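Local coordinates for AOC_like domain-containing protein (Frankia sp. Cc1.17, PDB 7DVI) that catalyses exo-selective intermolecular Diels-Alder reactions, including on non-natural substrates, at residues Val119-Glu133 with Pro139-Gly151. Residues are numbered along the deposited sequence; the frame is centred on the assembly and turned at random.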
# COMPACT_ATOMS: atom_id res chain seq x y z
N VAL A 119 -5.02 -8.18 4.73
CA VAL A 119 -6.11 -7.98 5.72
C VAL A 119 -6.86 -9.30 5.85
O VAL A 119 -7.19 -9.95 4.83
CB VAL A 119 -7.06 -6.82 5.33
CG1 VAL A 119 -7.71 -7.01 3.97
CG2 VAL A 119 -8.13 -6.60 6.40
N GLY A 120 -7.20 -9.66 7.09
CA GLY A 120 -8.04 -10.85 7.35
C GLY A 120 -9.47 -10.60 6.99
O GLY A 120 -9.98 -9.55 7.33
N LEU A 121 -10.05 -11.54 6.28
CA LEU A 121 -11.48 -11.55 5.98
C LEU A 121 -12.23 -12.57 6.86
O LEU A 121 -13.43 -12.35 7.06
CB LEU A 121 -11.67 -11.87 4.50
CG LEU A 121 -10.95 -10.94 3.51
CD1 LEU A 121 -11.30 -11.38 2.10
CD2 LEU A 121 -11.32 -9.49 3.76
N ASP A 122 -11.61 -13.63 7.35
CA ASP A 122 -12.40 -14.76 7.89
C ASP A 122 -11.52 -15.64 8.77
O ASP A 122 -10.29 -15.61 8.62
CB ASP A 122 -13.07 -15.58 6.77
CG ASP A 122 -14.36 -16.29 7.17
OD1 ASP A 122 -14.74 -16.17 8.36
OD2 ASP A 122 -14.97 -16.95 6.30
N GLY A 123 -12.17 -16.41 9.67
CA GLY A 123 -11.44 -17.34 10.54
C GLY A 123 -10.46 -16.59 11.39
O GLY A 123 -10.78 -15.48 11.89
N VAL A 124 -9.28 -17.16 11.64
CA VAL A 124 -8.38 -16.59 12.69
C VAL A 124 -7.91 -15.17 12.30
O VAL A 124 -7.43 -14.45 13.19
CB VAL A 124 -7.18 -17.52 12.97
CG1 VAL A 124 -7.65 -18.85 13.55
CG2 VAL A 124 -6.32 -17.73 11.72
N TYR A 125 -7.98 -14.79 11.02
CA TYR A 125 -7.39 -13.51 10.53
C TYR A 125 -8.36 -12.33 10.70
O TYR A 125 -8.00 -11.15 10.45
CB TYR A 125 -7.00 -13.68 9.05
CG TYR A 125 -6.11 -14.86 8.83
CD1 TYR A 125 -4.81 -14.84 9.31
CD2 TYR A 125 -6.55 -15.99 8.18
CE1 TYR A 125 -3.97 -15.93 9.15
CE2 TYR A 125 -5.71 -17.09 8.00
CZ TYR A 125 -4.42 -17.05 8.49
OH TYR A 125 -3.56 -18.12 8.32
N ARG A 126 -9.62 -12.63 11.04
CA ARG A 126 -10.66 -11.59 11.14
C ARG A 126 -10.25 -10.58 12.21
O ARG A 126 -9.80 -10.99 13.29
CB ARG A 126 -12.04 -12.22 11.36
CG ARG A 126 -13.18 -11.25 11.12
CD ARG A 126 -14.51 -11.84 11.57
NE ARG A 126 -14.97 -12.85 10.63
CZ ARG A 126 -15.76 -12.59 9.59
NH1 ARG A 126 -16.18 -11.36 9.35
NH2 ARG A 126 -16.14 -13.58 8.80
N GLY A 127 -10.23 -9.30 11.85
CA GLY A 127 -9.79 -8.20 12.72
C GLY A 127 -8.29 -8.07 12.83
O GLY A 127 -7.81 -7.24 13.65
N LEU A 128 -7.55 -8.80 12.00
CA LEU A 128 -6.09 -8.65 11.92
C LEU A 128 -5.67 -8.07 10.53
O LEU A 128 -6.38 -8.33 9.57
CB LEU A 128 -5.48 -10.04 11.99
CG LEU A 128 -5.32 -10.67 13.37
CD1 LEU A 128 -6.34 -10.22 14.35
CD2 LEU A 128 -5.20 -12.17 13.26
N ASP A 129 -4.45 -7.58 10.44
CA ASP A 129 -3.84 -7.20 9.14
C ASP A 129 -2.32 -7.29 9.29
O ASP A 129 -1.83 -7.52 10.41
CB ASP A 129 -4.38 -5.84 8.70
CG ASP A 129 -3.87 -4.64 9.50
OD1 ASP A 129 -2.90 -4.78 10.27
OD2 ASP A 129 -4.44 -3.56 9.31
N GLY A 130 -1.57 -7.13 8.18
CA GLY A 130 -0.12 -7.33 8.17
C GLY A 130 0.39 -7.44 6.73
O GLY A 130 0.03 -6.58 5.91
N ARG A 131 1.09 -8.51 6.42
CA ARG A 131 1.83 -8.62 5.15
C ARG A 131 1.85 -10.06 4.70
O ARG A 131 1.81 -10.97 5.56
CB ARG A 131 3.26 -8.13 5.34
CG ARG A 131 3.35 -6.62 5.36
CD ARG A 131 4.79 -6.17 5.48
NE ARG A 131 5.64 -6.65 4.37
CZ ARG A 131 5.80 -6.03 3.21
NH1 ARG A 131 5.11 -4.94 2.93
NH2 ARG A 131 6.62 -6.51 2.30
N ARG A 132 1.83 -10.20 3.39
CA ARG A 132 2.02 -11.45 2.63
C ARG A 132 3.34 -11.19 1.90
O ARG A 132 3.46 -10.15 1.28
CB ARG A 132 0.87 -11.72 1.67
CG ARG A 132 0.98 -13.01 0.88
CD ARG A 132 1.95 -13.02 -0.29
NE ARG A 132 1.48 -13.87 -1.36
CZ ARG A 132 1.89 -15.09 -1.62
NH1 ARG A 132 2.85 -15.64 -0.91
NH2 ARG A 132 1.35 -15.76 -2.61
N GLU A 133 4.29 -12.09 2.03
CA GLU A 133 5.65 -11.92 1.50
C GLU A 133 6.04 -13.20 0.79
O GLU A 133 5.43 -14.25 1.08
CB GLU A 133 6.63 -11.57 2.62
CG GLU A 133 6.47 -10.18 3.17
CD GLU A 133 7.16 -9.95 4.51
OE1 GLU A 133 7.82 -10.88 5.02
OE2 GLU A 133 6.98 -8.85 5.05
N PRO A 139 14.23 -20.12 -10.52
CA PRO A 139 13.22 -19.91 -11.56
C PRO A 139 12.41 -21.19 -11.81
O PRO A 139 12.99 -22.25 -11.77
CB PRO A 139 14.10 -19.52 -12.76
CG PRO A 139 15.30 -18.84 -12.13
CD PRO A 139 15.57 -19.67 -10.91
N ASP A 140 11.09 -21.05 -11.98
CA ASP A 140 10.11 -22.11 -12.30
C ASP A 140 10.11 -23.23 -11.25
O ASP A 140 9.60 -24.31 -11.58
CB ASP A 140 10.37 -22.70 -13.69
CG ASP A 140 10.79 -21.64 -14.69
OD1 ASP A 140 10.50 -20.46 -14.44
OD2 ASP A 140 11.45 -21.99 -15.68
N GLN A 141 10.64 -22.95 -10.05
CA GLN A 141 10.57 -23.79 -8.82
C GLN A 141 9.69 -23.11 -7.78
O GLN A 141 9.66 -21.89 -7.67
CB GLN A 141 11.92 -23.90 -8.10
CG GLN A 141 13.04 -24.49 -8.95
CD GLN A 141 12.53 -25.73 -9.61
OE1 GLN A 141 12.27 -26.73 -8.95
NE2 GLN A 141 12.30 -25.62 -10.91
N PRO A 142 9.04 -23.87 -6.89
CA PRO A 142 8.23 -23.25 -5.85
C PRO A 142 8.94 -22.13 -5.09
O PRO A 142 10.11 -22.15 -4.75
CB PRO A 142 7.96 -24.42 -4.90
CG PRO A 142 7.96 -25.63 -5.82
CD PRO A 142 9.06 -25.34 -6.82
N VAL A 143 8.14 -21.15 -4.74
CA VAL A 143 8.60 -19.94 -4.03
C VAL A 143 8.55 -20.21 -2.51
O VAL A 143 7.92 -21.13 -2.09
CB VAL A 143 7.65 -18.87 -4.61
CG1 VAL A 143 6.62 -18.32 -3.66
CG2 VAL A 143 8.37 -17.85 -5.43
N GLU A 144 9.31 -19.51 -1.72
CA GLU A 144 9.18 -19.49 -0.26
C GLU A 144 8.24 -18.33 0.09
O GLU A 144 8.41 -17.23 -0.50
CB GLU A 144 10.53 -19.22 0.37
CG GLU A 144 10.51 -19.37 1.87
CD GLU A 144 11.82 -18.99 2.52
OE1 GLU A 144 12.79 -18.72 1.79
OE2 GLU A 144 11.85 -18.87 3.75
N ALA A 145 7.32 -18.54 1.01
CA ALA A 145 6.36 -17.48 1.41
C ALA A 145 6.28 -17.37 2.94
O ALA A 145 6.82 -18.24 3.69
CB ALA A 145 5.05 -17.74 0.73
N ARG A 146 5.81 -16.23 3.39
CA ARG A 146 5.46 -16.00 4.81
C ARG A 146 4.23 -15.10 4.87
O ARG A 146 3.97 -14.26 3.93
CB ARG A 146 6.65 -15.53 5.63
CG ARG A 146 7.13 -14.11 5.39
CD ARG A 146 8.33 -13.88 6.28
NE ARG A 146 8.00 -13.86 7.71
CZ ARG A 146 7.47 -12.82 8.35
NH1 ARG A 146 7.24 -12.91 9.65
NH2 ARG A 146 7.15 -11.71 7.71
N ILE A 147 3.47 -15.31 5.93
CA ILE A 147 2.22 -14.56 6.25
C ILE A 147 2.31 -14.14 7.70
O ILE A 147 2.64 -14.98 8.56
CB ILE A 147 1.01 -15.44 5.94
CG1 ILE A 147 0.99 -15.83 4.46
CG2 ILE A 147 -0.27 -14.75 6.36
CD1 ILE A 147 0.07 -16.94 4.17
N SER A 148 2.11 -12.87 7.95
CA SER A 148 2.26 -12.30 9.30
C SER A 148 1.16 -11.25 9.50
O SER A 148 1.21 -10.21 8.84
CB SER A 148 3.66 -11.81 9.44
OG SER A 148 3.86 -11.24 10.70
N LEU A 149 0.13 -11.56 10.31
CA LEU A 149 -0.99 -10.64 10.61
C LEU A 149 -1.10 -10.44 12.13
O LEU A 149 -0.80 -11.41 12.88
CB LEU A 149 -2.26 -11.19 9.99
CG LEU A 149 -2.51 -10.84 8.52
CD1 LEU A 149 -1.70 -11.72 7.57
CD2 LEU A 149 -3.96 -10.96 8.18
N HIS A 150 -1.56 -9.26 12.55
CA HIS A 150 -1.46 -8.71 13.92
C HIS A 150 -2.71 -7.90 14.16
O HIS A 150 -3.32 -7.41 13.17
CB HIS A 150 -0.17 -7.87 14.14
CG HIS A 150 1.05 -8.53 13.58
ND1 HIS A 150 1.90 -9.33 14.37
CD2 HIS A 150 1.54 -8.59 12.32
CE1 HIS A 150 2.86 -9.84 13.61
NE2 HIS A 150 2.66 -9.40 12.33
N GLY A 151 -3.09 -7.79 15.43
CA GLY A 151 -4.38 -7.22 15.85
C GLY A 151 -4.30 -5.71 15.97
O GLY A 151 -5.32 -5.04 16.32
OXT GLY A 151 -3.20 -5.20 15.70
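Glu133, with CG anti to its carbonyl carbon (chi1 -72°), and Arg146, whose CG stands between backbone N and carbonyl carbon (chi1 72°), run side by side, and a bend at chi3 brings the guanidinium edge to the carboxylate. Arg146 NH2 meets Glu133 OE1 at 2.9 Å from above the carboxylate plane, while Glu133 OE2, lying in the guanidinium plane of Arg131, accepts from its NE through the anti lone pair at 2.7 Å. One carboxylate thus offsets two arginines, and Glu26 takes another N-H of Arg146. Glu133 and Arg146 also exchange two backbone bonds, as do Arg131 with Ser148 and Asp129 with His150. Gly130 suits its place because CA makes a CA-H...O contact with Ser148 O at 3.2 Å, where a CB would collide. Branched Leu149 reaches the turn carrying Tyr125: its CD2 lies 3.7 Å from Gly120 N and 4.1 Å from Tyr125 CD1. Arg132, bent at chi2 and chi3, brings NH1 beside small Ala145 CB, while Glu88 and Glu30 hold its other nitrogens. Tyr75 and Lys77 of the second subunit hold the Asp129 carboxylate. This is the antiparallel hairpin of strands 129-135 and 143-150 in an allene oxide cyclase-like beta barrel.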